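Local coordinates for protein glycoside hydrolase family 31 (Trueperella pyogenes, PDB 5I0F) that probably hydrolyses cycloalternan, a cyclic glucose oligosaccharide, by a retaining mechanism that passes through a covalent glycosyl-enzyme intermediate, at residues A581-P586 and R623-V628; W293-W298 and P634-Q639. All blocks are in the same frame, centred on the assembly; numbering follows the deposited sequence.

Contact 1: residues A581-P586 and R623-V628; sequences AATFMP and RHYTRV
Thr583 and Val628 meet methyl to methyl, with Thr583 CG2 3.7 Å from Val628 CG1. The threonine methyl is turned across to helix 617-646 because CG2 stands anti to its own backbone N (OG1 at chi1 -61°). Val628 CG1 serves two partners at once: besides the threonine methyl, it reaches the far end of the Phe584 ring, 3.8 Å from CZ. It comes to that ring obliquely, and the two side chains cross at about a right angle. Phe584 lies near the end of helix 572-583, and its ring also packs on Ile723.

Two contacts bring a polar atom up against carbon. Thr583 OG1 lies 3.5 Å from Tyr625 CB, at the root of the tyrosine side chain, while Thr583 CG2 sits 3.5 Å from the backbone O of Tyr625. Neither is a hydrogen bond. Thr583 OG1 is instead bonded to the backbone O of Phe579, one turn back in its own helix, and Tyr625 OH reaches past the contact to the backbone O of Trp720. The Tyr625 ring has His624 CD2 over the centre of one face, 3.7 Å above the plane.

Arg629, the residue after Val628, sends NH1 to the backbone O atoms of Thr583 and Met585 and NH2 to that of Pro586, gripping the chain where it leaves helix 572-583 for strand 587-590. The contact thus joins the end of helix 572-583, which leads into the last strand of the TIM barrel, to helix 617-646. With the hydroxyls committed elsewhere, the chemistry between the segments is van der Waals contact among methyls and the Phe584 ring, while Arg629 supplies the polar tie beside it.

Contact 2: residues W293-W298 and P634-Q639; sequences WIFGLW and PYLVAQ
The backbones come closest at Phe295 and Leu636, whose CA atoms are 7.2 Å apart, where a short 3-10 turn ahead of the first barrel strand, 297-300, faces the side of helix 617-646. Leu636 lays its CB over one face of the Phe295 ring, a CH-pi contact with CB 4.0 Å from the ring centroid and 13° off the ring normal. Its branch then runs back toward the root of the phenylalanine, bringing Leu636 CD1 within 3.9 Å of Phe295 CB. Val637, the next residue along the helix, offers CG2 to Phe295 CD2 at 4.0 Å, an oblique approach to the ring. CG2 is placed there anti to the carbonyl carbon, while the other methyl, CG1, lies anti to the backbone N.

The other face of the phenylalanine is covered from within its own segment: Ile294 CG1 sits over the ring centre, 4.0 Å above the plane. The ring is thus sandwiched between aliphatic groups, one from each segment.

Polar bonds hold the turn itself. Trp298 NE1 donates to the backbone O of Ile294 over 2.9 Å, with an N-H...O angle of 157°; the oxygen lies close to the indole plane, whereas the nitrogen is tilted 34° from the carbonyl plane. The backbone O of Phe295 is taken by Arg629 NE, from the same long helix. Trp298 meanwhile joins strand 587-590 through backbone bonds to Met588 and Tyr590, so the turn leads directly into the closing seam of the barrel.

Across the segments the chemistry is wholly apolar: a buried phenyl ring, flanked on both faces, fits the entrance of the first barrel strand against helix 617-646, which comes later in the chain than the last barrel strand.

Overall arrangement
From the N terminus, the chain reaches 293-298 first, as it enters strand 297-300 of the eight-stranded parallel barrel. It goes round the barrel to 581-586, where helix 572-583 gives way to the last strand, 587-590, and then enters helix 617-646, passing 623-628 before 634-639. Contact 1 closes a short loop of 36 residues, lying wholly within the 335-residue loop that contact 2 closes. Both lean on helix 617-646, and their centres are 11 Å apart. They also touch directly: Pro586 O packs 3.4 Å from Phe295 CD1. Together they fasten this helix beside the junction of the barrel's first and last strands.

Contact 1: residues A581-P586 and R623-V628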
loop_
_atom_site.group_PDB
_atom_site.type_symbol
_atom_site.label_atom_id
_atom_site.label_comp_id
_atom_site.label_asym_id
_atom_site.label_seq_id
_atom_site.Cartn_x
_atom_site.Cartn_y
_atom_site.Cartn_z
ATOM N N ALA A 581 -7.819 -16.365 13.557
ATOM C CA ALA A 581 -7.657 -14.934 13.732
ATOM C C ALA A 581 -8.456 -14.150 12.718
ATOM O O ALA A 581 -9.113 -13.156 13.093
ATOM C CB ALA A 581 -6.192 -14.536 13.656
ATOM N N ALA A 582 -8.370 -14.579 11.450
ATOM C CA ALA A 582 -9.054 -13.910 10.353
ATOM C C ALA A 582 -10.565 -13.878 10.554
ATOM O O ALA A 582 -11.232 -12.945 10.088
ATOM C CB ALA A 582 -8.698 -14.570 9.014
ATOM N N THR A 583 -11.094 -14.880 11.260
ATOM C CA THR A 583 -12.514 -14.957 11.610
ATOM C C THR A 583 -12.984 -13.744 12.431
ATOM O O THR A 583 -14.162 -13.362 12.369
ATOM C CB THR A 583 -12.794 -16.298 12.341
ATOM O OG1 THR A 583 -12.461 -17.370 11.463
ATOM C CG2 THR A 583 -14.240 -16.467 12.765
ATOM N N PHE A 584 -12.076 -13.149 13.205
ATOM C CA PHE A 584 -12.376 -11.996 14.048
ATOM C C PHE A 584 -11.684 -10.710 13.559
ATOM O O PHE A 584 -11.229 -9.908 14.380
ATOM C CB PHE A 584 -11.973 -12.302 15.502
ATOM C CG PHE A 584 -12.791 -13.396 16.115
ATOM C CD1 PHE A 584 -12.432 -14.725 15.962
ATOM C CD2 PHE A 584 -13.963 -13.095 16.782
ATOM C CE1 PHE A 584 -13.220 -15.732 16.498
ATOM C CE2 PHE A 584 -14.755 -14.103 17.331
ATOM C CZ PHE A 584 -14.379 -15.420 17.182
ATOM N N MET A 585 -11.640 -10.526 12.240
ATOM C CA MET A 585 -11.169 -9.310 11.595
ATOM C C MET A 585 -12.193 -8.801 10.598
ATOM O O MET A 585 -13.123 -9.536 10.252
ATOM C CB MET A 585 -9.814 -9.562 10.921
ATOM C CG MET A 585 -8.704 -9.830 11.931
ATOM S SD MET A 585 -7.127 -10.365 11.224
ATOM C CE MET A 585 -6.227 -10.830 12.692
ATOM N N PRO A 586 -12.048 -7.533 10.137
ATOM C CA PRO A 586 -13.144 -6.948 9.332
ATOM C C PRO A 586 -13.455 -7.695 8.021
ATOM O O PRO A 586 -14.608 -8.049 7.798
ATOM C CB PRO A 586 -12.674 -5.508 9.083
ATOM C CG PRO A 586 -11.722 -5.228 10.222
ATOM C CD PRO A 586 -11.019 -6.526 10.466
ATOM N N ARG A 623 -14.622 -25.441 8.526
ATOM C CA ARG A 623 -16.071 -25.532 8.749
ATOM C C ARG A 623 -16.455 -24.834 10.051
ATOM O O ARG A 623 -17.354 -23.988 10.062
ATOM C CB ARG A 623 -16.559 -27.004 8.778
ATOM C CG ARG A 623 -16.979 -27.590 7.437
ATOM C CD ARG A 623 -17.668 -28.962 7.577
ATOM N NE ARG A 623 -16.690 -30.057 7.672
ATOM C CZ ARG A 623 -16.067 -30.644 6.645
ATOM N NH1 ARG A 623 -15.196 -31.630 6.871
ATOM N NH2 ARG A 623 -16.292 -30.286 5.390
ATOM N N HIS A 624 -15.759 -25.197 11.135
ATOM C CA HIS A 624 -15.977 -24.625 12.474
ATOM C C HIS A 624 -15.858 -23.096 12.484
ATOM O O HIS A 624 -16.779 -22.392 12.910
ATOM C CB HIS A 624 -14.994 -25.280 13.470
ATOM C CG HIS A 624 -14.858 -24.572 14.781
ATOM N ND1 HIS A 624 -15.882 -24.489 15.699
ATOM C CD2 HIS A 624 -13.794 -23.957 15.349
ATOM C CE1 HIS A 624 -15.468 -23.824 16.763
ATOM N NE2 HIS A 624 -14.200 -23.495 16.580
ATOM N N TYR A 625 -14.729 -22.579 12.016
ATOM C CA TYR A 625 -14.539 -21.126 12.013
ATOM C C TYR A 625 -15.445 -20.390 11.016
ATOM O O TYR A 625 -15.832 -19.241 11.287
ATOM C CB TYR A 625 -13.059 -20.764 11.839
ATOM C CG TYR A 625 -12.270 -21.013 13.117
ATOM C CD1 TYR A 625 -12.546 -20.279 14.294
ATOM C CD2 TYR A 625 -11.268 -21.965 13.160
ATOM C CE1 TYR A 625 -11.822 -20.484 15.468
ATOM C CE2 TYR A 625 -10.547 -22.191 14.331
ATOM C CZ TYR A 625 -10.841 -21.471 15.490
ATOM O OH TYR A 625 -10.101 -21.701 16.642
ATOM N N THR A 626 -15.819 -21.025 9.905
ATOM C CA THR A 626 -16.759 -20.378 8.981
ATOM C C THR A 626 -18.169 -20.341 9.586
ATOM O O THR A 626 -18.872 -19.355 9.388
ATOM C CB THR A 626 -16.675 -20.900 7.529
ATOM O OG1 THR A 626 -15.323 -20.787 7.052
ATOM C CG2 THR A 626 -17.508 -20.062 6.598
ATOM N N ARG A 627 -18.554 -21.352 10.376
ATOM C CA ARG A 627 -19.784 -21.264 11.166
ATOM C C ARG A 627 -19.715 -20.096 12.157
ATOM O O ARG A 627 -20.689 -19.368 12.310
ATOM C CB ARG A 627 -20.093 -22.570 11.953
ATOM C CG ARG A 627 -20.768 -23.673 11.158
ATOM C CD ARG A 627 -21.195 -24.866 12.035
ATOM N NE ARG A 627 -20.055 -25.532 12.718
ATOM C CZ ARG A 627 -19.415 -26.649 12.311
ATOM N NH1 ARG A 627 -19.781 -27.318 11.209
ATOM N NH2 ARG A 627 -18.395 -27.113 13.025
ATOM N N VAL A 628 -18.568 -19.922 12.825
ATOM C CA VAL A 628 -18.372 -18.807 13.730
ATOM C C VAL A 628 -18.496 -17.472 12.969
ATOM O O VAL A 628 -19.210 -16.528 13.417
ATOM C CB VAL A 628 -17.021 -18.915 14.486
ATOM C CG1 VAL A 628 -16.738 -17.651 15.283
ATOM C CG2 VAL A 628 -17.031 -20.135 15.426
#

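Contact 2: residues W293-W298 and P634-Q639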
loop_
_atom_site.group_PDB
_atom_site.type_symbol
_atom_site.label_atom_id
_atom_site.label_comp_id
_atom_site.label_asym_id
_atom_site.label_seq_id
_atom_site.Cartn_x
_atom_site.Cartn_y
_atom_site.Cartn_z
ATOM N N TRP A 293 -22.884 -8.563 2.686
ATOM C CA TRP A 293 -22.147 -9.683 2.071
ATOM C C TRP A 293 -20.625 -9.528 2.092
ATOM O O TRP A 293 -19.929 -10.532 1.919
ATOM C CB TRP A 293 -22.637 -10.012 0.645
ATOM C CG TRP A 293 -22.672 -8.858 -0.380
ATOM C CD1 TRP A 293 -23.776 -8.130 -0.740
ATOM C CD2 TRP A 293 -21.591 -8.366 -1.184
ATOM N NE1 TRP A 293 -23.443 -7.214 -1.710
ATOM C CE2 TRP A 293 -22.109 -7.321 -1.988
ATOM C CE3 TRP A 293 -20.238 -8.703 -1.311
ATOM C CZ2 TRP A 293 -21.329 -6.626 -2.908
ATOM C CZ3 TRP A 293 -19.454 -7.997 -2.240
ATOM C CH2 TRP A 293 -20.007 -6.967 -3.015
ATOM N N ILE A 294 -20.095 -8.321 2.330
ATOM C CA ILE A 294 -18.643 -8.182 2.490
ATOM C C ILE A 294 -18.087 -8.938 3.707
ATOM O O ILE A 294 -16.893 -9.213 3.756
ATOM C CB ILE A 294 -18.127 -6.723 2.481
ATOM C CG1 ILE A 294 -18.590 -5.931 3.698
ATOM C CG2 ILE A 294 -18.511 -6.025 1.172
ATOM C CD1 ILE A 294 -17.724 -4.747 4.034
ATOM N N PHE A 295 -18.957 -9.318 4.652
ATOM C CA PHE A 295 -18.530 -9.941 5.897
ATOM C C PHE A 295 -18.487 -11.457 5.909
ATOM O O PHE A 295 -18.094 -12.048 6.927
ATOM C CB PHE A 295 -19.389 -9.428 7.049
ATOM C CG PHE A 295 -19.190 -7.972 7.327
ATOM C CD1 PHE A 295 -17.949 -7.497 7.713
ATOM C CD2 PHE A 295 -20.236 -7.089 7.239
ATOM C CE1 PHE A 295 -17.760 -6.149 7.977
ATOM C CE2 PHE A 295 -20.058 -5.732 7.506
ATOM C CZ PHE A 295 -18.819 -5.268 7.862
ATOM N N GLY A 296 -18.880 -12.103 4.807
ATOM C CA GLY A 296 -18.690 -13.559 4.689
ATOM C C GLY A 296 -17.265 -13.902 4.250
ATOM O O GLY A 296 -16.434 -13.025 4.068
ATOM N N LEU A 297 -16.963 -15.179 4.077
ATOM C CA LEU A 297 -15.624 -15.565 3.608
ATOM C C LEU A 297 -15.421 -15.175 2.136
ATOM O O LEU A 297 -16.297 -15.422 1.274
ATOM C CB LEU A 297 -15.407 -17.066 3.800
ATOM C CG LEU A 297 -14.068 -17.645 3.340
ATOM C CD1 LEU A 297 -12.923 -16.983 4.070
ATOM C CD2 LEU A 297 -14.060 -19.144 3.587
ATOM N N TRP A 298 -14.277 -14.559 1.862
ATOM C CA TRP A 298 -13.848 -14.251 0.503
ATOM C C TRP A 298 -12.907 -15.365 0.019
ATOM O O TRP A 298 -11.906 -15.655 0.689
ATOM C CB TRP A 298 -13.078 -12.937 0.442
ATOM C CG TRP A 298 -13.880 -11.694 0.666
ATOM C CD1 TRP A 298 -14.827 -11.473 1.627
ATOM C CD2 TRP A 298 -13.784 -10.494 -0.092
ATOM N NE1 TRP A 298 -15.335 -10.201 1.512
ATOM C CE2 TRP A 298 -14.709 -9.576 0.459
ATOM C CE3 TRP A 298 -13.002 -10.103 -1.179
ATOM C CZ2 TRP A 298 -14.888 -8.289 -0.057
ATOM C CZ3 TRP A 298 -13.165 -8.808 -1.698
ATOM C CH2 TRP A 298 -14.094 -7.915 -1.128
ATOM N N PRO A 634 -24.254 -10.613 12.131
ATOM C CA PRO A 634 -25.081 -9.533 12.697
ATOM C C PRO A 634 -24.275 -8.584 13.586
ATOM O O PRO A 634 -24.528 -7.393 13.577
ATOM C CB PRO A 634 -26.153 -10.247 13.518
ATOM C CG PRO A 634 -25.977 -11.710 13.270
ATOM C CD PRO A 634 -24.764 -11.959 12.463
ATOM N N TYR A 635 -23.316 -9.115 14.334
ATOM C CA TYR A 635 -22.414 -8.303 15.153
ATOM C C TYR A 635 -21.529 -7.379 14.287
ATOM O O TYR A 635 -21.380 -6.195 14.595
ATOM C CB TYR A 635 -21.531 -9.209 16.026
ATOM C CG TYR A 635 -20.608 -8.443 16.952
ATOM C CD1 TYR A 635 -21.095 -7.825 18.118
ATOM C CD2 TYR A 635 -19.245 -8.322 16.664
ATOM C CE1 TYR A 635 -20.250 -7.113 18.963
ATOM C CE2 TYR A 635 -18.397 -7.621 17.509
ATOM C CZ TYR A 635 -18.898 -7.009 18.645
ATOM O OH TYR A 635 -18.028 -6.306 19.442
ATOM N N LEU A 636 -20.934 -7.932 13.239
ATOM C CA LEU A 636 -20.088 -7.148 12.339
ATOM C C LEU A 636 -20.897 -6.022 11.674
ATOM O O LEU A 636 -20.430 -4.881 11.588
ATOM C CB LEU A 636 -19.456 -8.032 11.266
ATOM C CG LEU A 636 -18.393 -9.028 11.722
ATOM C CD1 LEU A 636 -18.094 -10.069 10.656
ATOM C CD2 LEU A 636 -17.113 -8.297 12.093
ATOM N N VAL A 637 -22.099 -6.351 11.209
ATOM C CA VAL A 637 -22.975 -5.361 10.581
ATOM C C VAL A 637 -23.340 -4.236 11.575
ATOM O O VAL A 637 -23.224 -3.042 11.232
ATOM C CB VAL A 637 -24.254 -6.014 9.996
ATOM C CG1 VAL A 637 -25.301 -4.972 9.612
ATOM C CG2 VAL A 637 -23.922 -6.854 8.781
ATOM N N ALA A 638 -23.771 -4.597 12.784
ATOM C CA ALA A 638 -24.194 -3.586 13.764
ATOM C C ALA A 638 -23.011 -2.729 14.263
ATOM O O ALA A 638 -23.137 -1.499 14.377
ATOM C CB ALA A 638 -24.925 -4.219 14.935
ATOM N N GLN A 639 -21.877 -3.368 14.544
ATOM C CA GLN A 639 -20.719 -2.642 15.074
ATOM C C GLN A 639 -20.122 -1.697 14.019
ATOM O O GLN A 639 -19.707 -0.580 14.355
ATOM C CB GLN A 639 -19.651 -3.598 15.586
ATOM C CG GLN A 639 -20.073 -4.353 16.842
ATOM C CD GLN A 639 -20.277 -3.419 18.020
ATOM O OE1 GLN A 639 -19.454 -2.534 18.276
ATOM N NE2 GLN A 639 -21.368 -3.607 18.738
#